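Local coordinates for Lmo2445 protein (Listeria monocytogenes EGD-e, PDB 5HZL), which is of unknown function but, as a secreted, calcium-binding, internalin-like protein with leucine-rich repeats, may recognise other proteins, at residues 18-21 with 22-26; 69-72 with 73-76; 127-131 with 132-136. All blocks are in the same frame, centred on the assembly; numbering follows the deposited sequence.

How the contacts relate
Contacts 1 and 2 form one packed unit at the N-terminal end of the molecule, their centres about 10 Å apart. A23 O receives a probable hydrogen bond from N74 ND2 (2.8 Å), while the F24 ring packs against E75 with its CZ 3.4 Å from E75 CG, and V71 lies close by. Contact 3 stands further along the repeats, with its centre about 22 Å from that of contact 2 and about 30 Å from that of contact 1, and touches neither. Calcium is near both ends of this series: the side chain of I20 is about 9 Å from a bound ion, and that of S130 about 8 Å from one.

Contact 1 (18-21 with 22-26); sequences APII and EAFPV
From P19 to F24 the backbone makes a single short helical turn, with P19 at its N-cap, before P25 bends the chain through an inverse gamma turn towards V26, the N-cap of helix 27-36. This is part of the N-terminal internalin cap, whose family belongs to the EF-hand clan. P19 O accepts A23 N at 3.1 Å, in the carbonyl plane, and adds a weak bond from E22 N. One residue on, F24 N reaches I20 O at 2.8 Å in a fairly straight bond (163°).

E22 folds back on the N-cap proline: with CG beside its own backbone N (chi1 -68°) and the chain extended beyond, its side chain crosses the P19 ring at an angle, the carboxylate beside CG and CD of the ring, with E22 OE1 3.5 Å from P19 CD. On the inner side, I20 has CG2 anti to its backbone N, and this branch meets F24 CD2 at 4.2 Å. The same isoleucine packs on A30, I33 and A34 of helix 27-36 and on I46, so the turn is held against the calcium-binding part of the cap. F24 also rests on I46, and A23 CB sits over one face of its ring, offset toward the rim. At the end of the turn, I21 CD1 approaches F24 O at 4.0 Å, and P25 CB lies 3.4 Å from I21 O.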
loop_
_atom_site.group_PDB
_atom_site.type_symbol
_atom_site.label_atom_id
_atom_site.label_comp_id
_atom_site.label_asym_id
_atom_site.label_seq_id
_atom_site.Cartn_x
_atom_site.Cartn_y
_atom_site.Cartn_z
ATOM N N ALA A 18 27.860 -9.628 -23.011
ATOM C CA ALA A 18 27.097 -8.811 -23.952
ATOM C C ALA A 18 27.136 -7.351 -23.540
ATOM O O ALA A 18 27.419 -7.057 -22.377
ATOM C CB ALA A 18 25.654 -9.287 -24.008
ATOM N N PRO A 19 26.861 -6.430 -24.488
ATOM C CA PRO A 19 26.833 -5.005 -24.104
ATOM C C PRO A 19 25.682 -4.722 -23.135
ATOM O O PRO A 19 24.641 -5.402 -23.172
ATOM C CB PRO A 19 26.612 -4.252 -25.433
ATOM C CG PRO A 19 26.838 -5.243 -26.512
ATOM C CD PRO A 19 26.594 -6.613 -25.926
ATOM N N ILE A 20 25.863 -3.718 -22.288
ATOM C CA ILE A 20 24.833 -3.363 -21.313
ATOM C C ILE A 20 23.512 -3.024 -22.002
ATOM O O ILE A 20 22.465 -3.496 -21.553
ATOM C CB ILE A 20 25.294 -2.218 -20.403
ATOM C CG1 ILE A 20 26.572 -2.632 -19.659
ATOM C CG2 ILE A 20 24.206 -1.884 -19.395
ATOM C CD1 ILE A 20 27.251 -1.522 -18.893
ATOM N N ILE A 21 23.563 -2.258 -23.098
ATOM C CA ILE A 21 22.349 -1.859 -23.846
ATOM C C ILE A 21 21.601 -3.057 -24.464
ATOM O O ILE A 21 20.390 -2.975 -24.733
ATOM C CB ILE A 21 22.647 -0.767 -24.926
ATOM C CG1 ILE A 21 21.380 -0.012 -25.366
ATOM C CG2 ILE A 21 23.386 -1.347 -26.123
ATOM C CD1 ILE A 21 20.622 0.644 -24.230
ATOM N N GLU A 22 22.312 -4.160 -24.714
ATOM C CA GLU A 22 21.640 -5.355 -25.248
ATOM C C GLU A 22 20.996 -6.119 -24.100
ATOM O O GLU A 22 19.915 -6.669 -24.247
ATOM C CB GLU A 22 22.565 -6.262 -26.045
ATOM C CG GLU A 22 23.053 -5.660 -27.361
ATOM C CD GLU A 22 23.740 -6.684 -28.268
ATOM O OE1 GLU A 22 23.908 -7.868 -27.852
ATOM O OE2 GLU A 22 24.102 -6.301 -29.406
ATOM N N ALA A 23 21.664 -6.136 -22.953
ATOM C CA ALA A 23 21.129 -6.829 -21.780
ATOM C C ALA A 23 19.911 -6.100 -21.199
ATOM O O ALA A 23 18.910 -6.727 -20.842
ATOM C CB ALA A 23 22.209 -6.981 -20.707
ATOM N N PHE A 24 20.006 -4.776 -21.114
ATOM C CA PHE A 24 18.935 -3.970 -20.541
ATOM C C PHE A 24 18.639 -2.811 -21.491
ATOM O O PHE A 24 19.218 -1.752 -21.347
ATOM C CB PHE A 24 19.374 -3.468 -19.164
ATOM C CG PHE A 24 19.977 -4.542 -18.284
ATOM C CD1 PHE A 24 19.177 -5.483 -17.652
ATOM C CD2 PHE A 24 21.353 -4.598 -18.080
ATOM C CE1 PHE A 24 19.729 -6.466 -16.843
ATOM C CE2 PHE A 24 21.917 -5.575 -17.259
ATOM C CZ PHE A 24 21.100 -6.509 -16.639
ATOM N N PRO A 25 17.738 -3.014 -22.474
ATOM C CA PRO A 25 17.440 -1.982 -23.466
ATOM C C PRO A 25 16.472 -0.844 -23.085
ATOM O O PRO A 25 15.494 -0.592 -23.782
ATOM C CB PRO A 25 16.954 -2.800 -24.682
ATOM C CG PRO A 25 16.403 -4.032 -24.110
ATOM C CD PRO A 25 17.139 -4.310 -22.842
ATOM N N VAL A 26 16.778 -0.157 -21.993
ATOM C CA VAL A 26 16.027 0.985 -21.511
ATOM C C VAL A 26 17.144 1.946 -21.134
ATOM O O VAL A 26 17.916 1.651 -20.207
ATOM C CB VAL A 26 15.157 0.648 -20.286
ATOM C CG1 VAL A 26 14.528 1.906 -19.705
ATOM C CG2 VAL A 26 14.084 -0.367 -20.644
#

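Contact 2 (69-72 with 73-76); sequences LSVL and NNEV
N73 and N74 are consecutive asparagines that each lean back over a carbonyl three residues earlier, yet their amides face different ways. N74 lays its flat group over V71 O: the oxygen lies almost directly above CG, 3.2 Å away, with N74 OD1 and ND2 equally distant from it. N73 meets S70 O less squarely. Its CB comes nearest, 3.4 Å from S70 O, and the amide is tilted so that the oxygen is seen obliquely from above its plane. The two amide planes are inclined to each other by about 50°, and the side chains diverge. In N74 the first torsion (chi1 -70°) sets CG beside the backbone N, the atom that itself bonds to V71 O, which is why backbone and amide share the neighbourhood of that one oxygen.

The polar ends are used elsewhere. N74 ND2 donates to A23 O in the N-terminal cap, whereas N73 ND2 donates to D95 O and its OD1 takes a weak bond from A99 N, both in the connection between strands 91-92 and 105-107. Between them, the pair ties this turn to its neighbours in both directions along the chain. V71 CG1 packs beside F24, closest to its CA, and the methylene part of E75 lies against the ring.

Beneath the side chains runs a ladder of backbone bonds, N73 N to S70 O, N74 N to V71 O and E75 N to L72 O. Each donor stands well above the plane of its carbonyl. E75 then turns extended. Successive bonds of this i to i+3 spacing are the signature of a 3-10 turn, here following helix 66-70 between the first two strands of the parallel sheet, on the side where A23 and F24 of the N-terminal cap pack.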
loop_
_atom_site.group_PDB
_atom_site.type_symbol
_atom_site.label_atom_id
_atom_site.label_comp_id
_atom_site.label_asym_id
_atom_site.label_seq_id
_atom_site.Cartn_x
_atom_site.Cartn_y
_atom_site.Cartn_z
ATOM N N LEU A 69 11.230 -1.469 -15.773
ATOM C CA LEU A 69 11.854 -2.347 -14.775
ATOM C C LEU A 69 11.855 -3.835 -15.096
ATOM O O LEU A 69 12.735 -4.549 -14.637
ATOM C CB LEU A 69 11.204 -2.161 -13.396
ATOM C CG LEU A 69 11.447 -0.847 -12.666
ATOM C CD1 LEU A 69 10.579 -0.774 -11.423
ATOM C CD2 LEU A 69 12.914 -0.680 -12.306
ATOM N N SER A 70 10.884 -4.301 -15.864
ATOM C CA SER A 70 10.803 -5.729 -16.192
ATOM C C SER A 70 12.048 -6.220 -16.936
ATOM O O SER A 70 12.380 -7.403 -16.914
ATOM C CB SER A 70 9.514 -6.053 -16.952
ATOM O OG SER A 70 9.440 -5.343 -18.160
ATOM N N VAL A 71 12.727 -5.279 -17.577
ATOM C CA VAL A 71 13.983 -5.545 -18.283
ATOM C C VAL A 71 15.070 -6.162 -17.375
ATOM O O VAL A 71 15.926 -6.906 -17.870
ATOM C CB VAL A 71 14.455 -4.252 -18.991
ATOM C CG1 VAL A 71 15.946 -4.191 -19.184
ATOM C CG2 VAL A 71 13.713 -4.081 -20.315
ATOM N N LEU A 72 15.021 -5.867 -16.069
ATOM C CA LEU A 72 15.970 -6.422 -15.085
ATOM C C LEU A 72 15.964 -7.961 -15.086
ATOM O O LEU A 72 17.003 -8.595 -14.819
ATOM C CB LEU A 72 15.694 -5.883 -13.680
ATOM C CG LEU A 72 15.941 -4.383 -13.466
ATOM C CD1 LEU A 72 15.454 -3.928 -12.096
ATOM C CD2 LEU A 72 17.411 -4.018 -13.649
ATOM N N ASN A 73 14.806 -8.553 -15.395
ATOM C CA ASN A 73 14.685 -10.011 -15.504
ATOM C C ASN A 73 15.483 -10.644 -16.657
ATOM O O ASN A 73 15.521 -11.871 -16.778
ATOM C CB ASN A 73 13.220 -10.427 -15.550
ATOM C CG ASN A 73 12.536 -10.249 -14.216
ATOM O OD1 ASN A 73 13.121 -10.548 -13.179
ATOM N ND2 ASN A 73 11.288 -9.801 -14.228
ATOM N N ASN A 74 16.109 -9.817 -17.496
ATOM C CA ASN A 74 16.964 -10.327 -18.570
ATOM C C ASN A 74 18.244 -10.905 -18.016
ATOM O O ASN A 74 18.982 -11.514 -18.752
ATOM C CB ASN A 74 17.326 -9.254 -19.601
ATOM C CG ASN A 74 16.144 -8.833 -20.458
ATOM O OD1 ASN A 74 15.037 -9.364 -20.335
ATOM N ND2 ASN A 74 16.378 -7.870 -21.342
ATOM N N GLU A 75 18.523 -10.688 -16.736
ATOM C CA GLU A 75 19.720 -11.234 -16.113
ATOM C C GLU A 75 19.441 -11.587 -14.656
ATOM O O GLU A 75 18.324 -11.439 -14.168
ATOM C CB GLU A 75 20.884 -10.231 -16.192
ATOM C CG GLU A 75 21.257 -9.747 -17.590
ATOM C CD GLU A 75 21.689 -10.854 -18.542
ATOM O OE1 GLU A 75 22.001 -11.997 -18.112
ATOM O OE2 GLU A 75 21.719 -10.558 -19.746
ATOM N N VAL A 76 20.472 -12.070 -13.981
ATOM C CA VAL A 76 20.402 -12.446 -12.583
ATOM C C VAL A 76 21.514 -11.715 -11.828
ATOM O O VAL A 76 22.696 -11.928 -12.117
ATOM C CB VAL A 76 20.597 -13.975 -12.415
ATOM C CG1 VAL A 76 20.646 -14.358 -10.938
ATOM C CG2 VAL A 76 19.501 -14.741 -13.145
#

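Contact 3 (127-131 with 132-136); sequences VDLSQ and NNFGF
N132 ND2 is gripped by two carbonyls, L129 O from its own turn and A108 O from the preceding repeat. The bond to L129 O is 2.9 Å long and fairly straight at the hydrogen (159°). L129 O lies close to the amide plane of N132, but ND2 meets the oxygen from the side, almost at a right angle to the C=O bond and well out of the carbonyl plane. The other end of the amide is held too, N132 OD1 accepting A111 N and I113 N. Four bonds thus fix the rotation of a buried amide whose polar atoms are both satisfied. With CG set beside the backbone N (chi1 -77°), the amide swings back under the turn, and ND2 comes within 3.9 Å of L129 CB.

L129 begins the type II beta turn that ends at N132, with Q131 taking the left-handed position. The L129 side chain crosses that of N132 at a slant and points into the interior, where L129 CB meets F134 CZ at 4.1 Å. F134 touches L129 with this end of its ring, F134 CE2 lying 4.0 Å from L129 O; I113 of the previous repeat packs on both residues.

On the outer side, S130 OG donates to D128 OD1 at 2.6 Å, from the syn side of the carboxylate, with a weak bond from S130 N to the same oxygen. N109 ND2 then links S130 OG and Q131 OE1 to the preceding repeat.

V127, L129, N132 and F134 occupy the LxLxxNxL pattern of a leucine-rich repeat: strand 126-128 adds a rung to the parallel sheet, and N132 is the asparagine of the ladder that bonds one coil to the one before.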
loop_
_atom_site.group_PDB
_atom_site.type_symbol
_atom_site.label_atom_id
_atom_site.label_comp_id
_atom_site.label_asym_id
_atom_site.label_seq_id
_atom_site.Cartn_x
_atom_site.Cartn_y
_atom_site.Cartn_z
ATOM N N VAL A 127 10.502 -3.840 3.551
ATOM C CA VAL A 127 9.879 -3.273 2.365
ATOM C C VAL A 127 9.271 -1.907 2.726
ATOM O O VAL A 127 8.497 -1.824 3.656
ATOM C CB VAL A 127 8.848 -4.284 1.778
ATOM C CG1 VAL A 127 7.709 -4.588 2.747
ATOM C CG2 VAL A 127 8.268 -3.793 0.471
ATOM N N ASP A 128 9.669 -0.844 2.020
ATOM C CA ASP A 128 9.171 0.540 2.224
ATOM C C ASP A 128 8.334 0.927 0.995
ATOM O O ASP A 128 8.868 1.351 -0.028
ATOM C CB ASP A 128 10.332 1.536 2.433
ATOM C CG ASP A 128 9.860 3.005 2.697
ATOM O OD1 ASP A 128 8.644 3.258 2.884
ATOM O OD2 ASP A 128 10.726 3.926 2.736
ATOM N N LEU A 129 7.018 0.760 1.113
ATOM C CA LEU A 129 6.063 1.058 0.045
ATOM C C LEU A 129 5.183 2.250 0.403
ATOM O O LEU A 129 4.085 2.416 -0.121
ATOM C CB LEU A 129 5.210 -0.183 -0.224
ATOM C CG LEU A 129 5.959 -1.367 -0.827
ATOM C CD1 LEU A 129 5.172 -2.658 -0.681
ATOM C CD2 LEU A 129 6.292 -1.101 -2.289
ATOM N N SER A 130 5.690 3.097 1.284
ATOM C CA SER A 130 4.959 4.271 1.700
ATOM C C SER A 130 4.833 5.295 0.562
ATOM O O SER A 130 5.722 5.425 -0.265
ATOM C CB SER A 130 5.695 4.917 2.870
ATOM O OG SER A 130 7.010 5.303 2.491
ATOM N N GLN A 131 3.707 5.999 0.535
ATOM C CA GLN A 131 3.435 7.047 -0.436
ATOM C C GLN A 131 3.276 6.615 -1.877
ATOM O O GLN A 131 3.565 7.364 -2.820
ATOM C CB GLN A 131 4.406 8.216 -0.259
ATOM C CG GLN A 131 4.218 8.897 1.096
ATOM C CD GLN A 131 5.134 10.078 1.307
ATOM O OE1 GLN A 131 6.334 10.040 1.019
ATOM N NE2 GLN A 131 4.579 11.125 1.848
ATOM N N ASN A 132 2.790 5.391 -2.033
ATOM C CA ASN A 132 2.492 4.837 -3.340
ATOM C C ASN A 132 0.983 5.045 -3.553
ATOM O O ASN A 132 0.403 5.930 -2.922
ATOM C CB ASN A 132 3.006 3.405 -3.450
ATOM C CG ASN A 132 4.509 3.355 -3.663
ATOM O OD1 ASN A 132 5.010 3.797 -4.697
ATOM N ND2 ASN A 132 5.230 2.772 -2.713
ATOM N N ASN A 133 0.347 4.269 -4.421
ATOM C CA ASN A 133 -1.057 4.497 -4.683
ATOM C C ASN A 133 -1.769 3.226 -5.095
ATOM O O ASN A 133 -2.187 3.067 -6.256
ATOM C CB ASN A 133 -1.175 5.560 -5.782
ATOM C CG ASN A 133 -2.595 6.072 -5.953
ATOM O OD1 ASN A 133 -3.424 6.020 -5.015
ATOM N ND2 ASN A 133 -2.885 6.590 -7.145
ATOM N N PHE A 134 -1.926 2.342 -4.111
ATOM C CA PHE A 134 -2.553 1.039 -4.314
ATOM C C PHE A 134 -4.036 1.015 -4.603
ATOM O O PHE A 134 -4.488 0.113 -5.304
ATOM C CB PHE A 134 -2.279 0.124 -3.125
ATOM C CG PHE A 134 -0.835 -0.161 -2.925
ATOM C CD1 PHE A 134 -0.173 -1.003 -3.794
ATOM C CD2 PHE A 134 -0.130 0.416 -1.878
ATOM C CE1 PHE A 134 1.173 -1.267 -3.626
ATOM C CE2 PHE A 134 1.212 0.154 -1.697
ATOM C CZ PHE A 134 1.868 -0.683 -2.574
ATOM N N GLY A 135 -4.782 1.994 -4.091
ATOM C CA GLY A 135 -6.227 2.033 -4.274
ATOM C C GLY A 135 -6.733 0.774 -3.600
ATOM O O GLY A 135 -6.339 0.472 -2.461
ATOM N N PHE A 136 -7.554 -0.001 -4.307
ATOM C CA PHE A 136 -8.091 -1.255 -3.739
ATOM C C PHE A 136 -7.173 -2.479 -3.836
ATOM O O PHE A 136 -7.533 -3.549 -3.334
ATOM C CB PHE A 136 -9.464 -1.574 -4.330
ATOM C CG PHE A 136 -10.502 -0.535 -4.017
ATOM C CD1 PHE A 136 -11.045 -0.453 -2.739
ATOM C CD2 PHE A 136 -10.949 0.344 -4.991
ATOM C CE1 PHE A 136 -12.005 0.503 -2.436
ATOM C CE2 PHE A 136 -11.912 1.300 -4.695
ATOM C CZ PHE A 136 -12.439 1.383 -3.418
#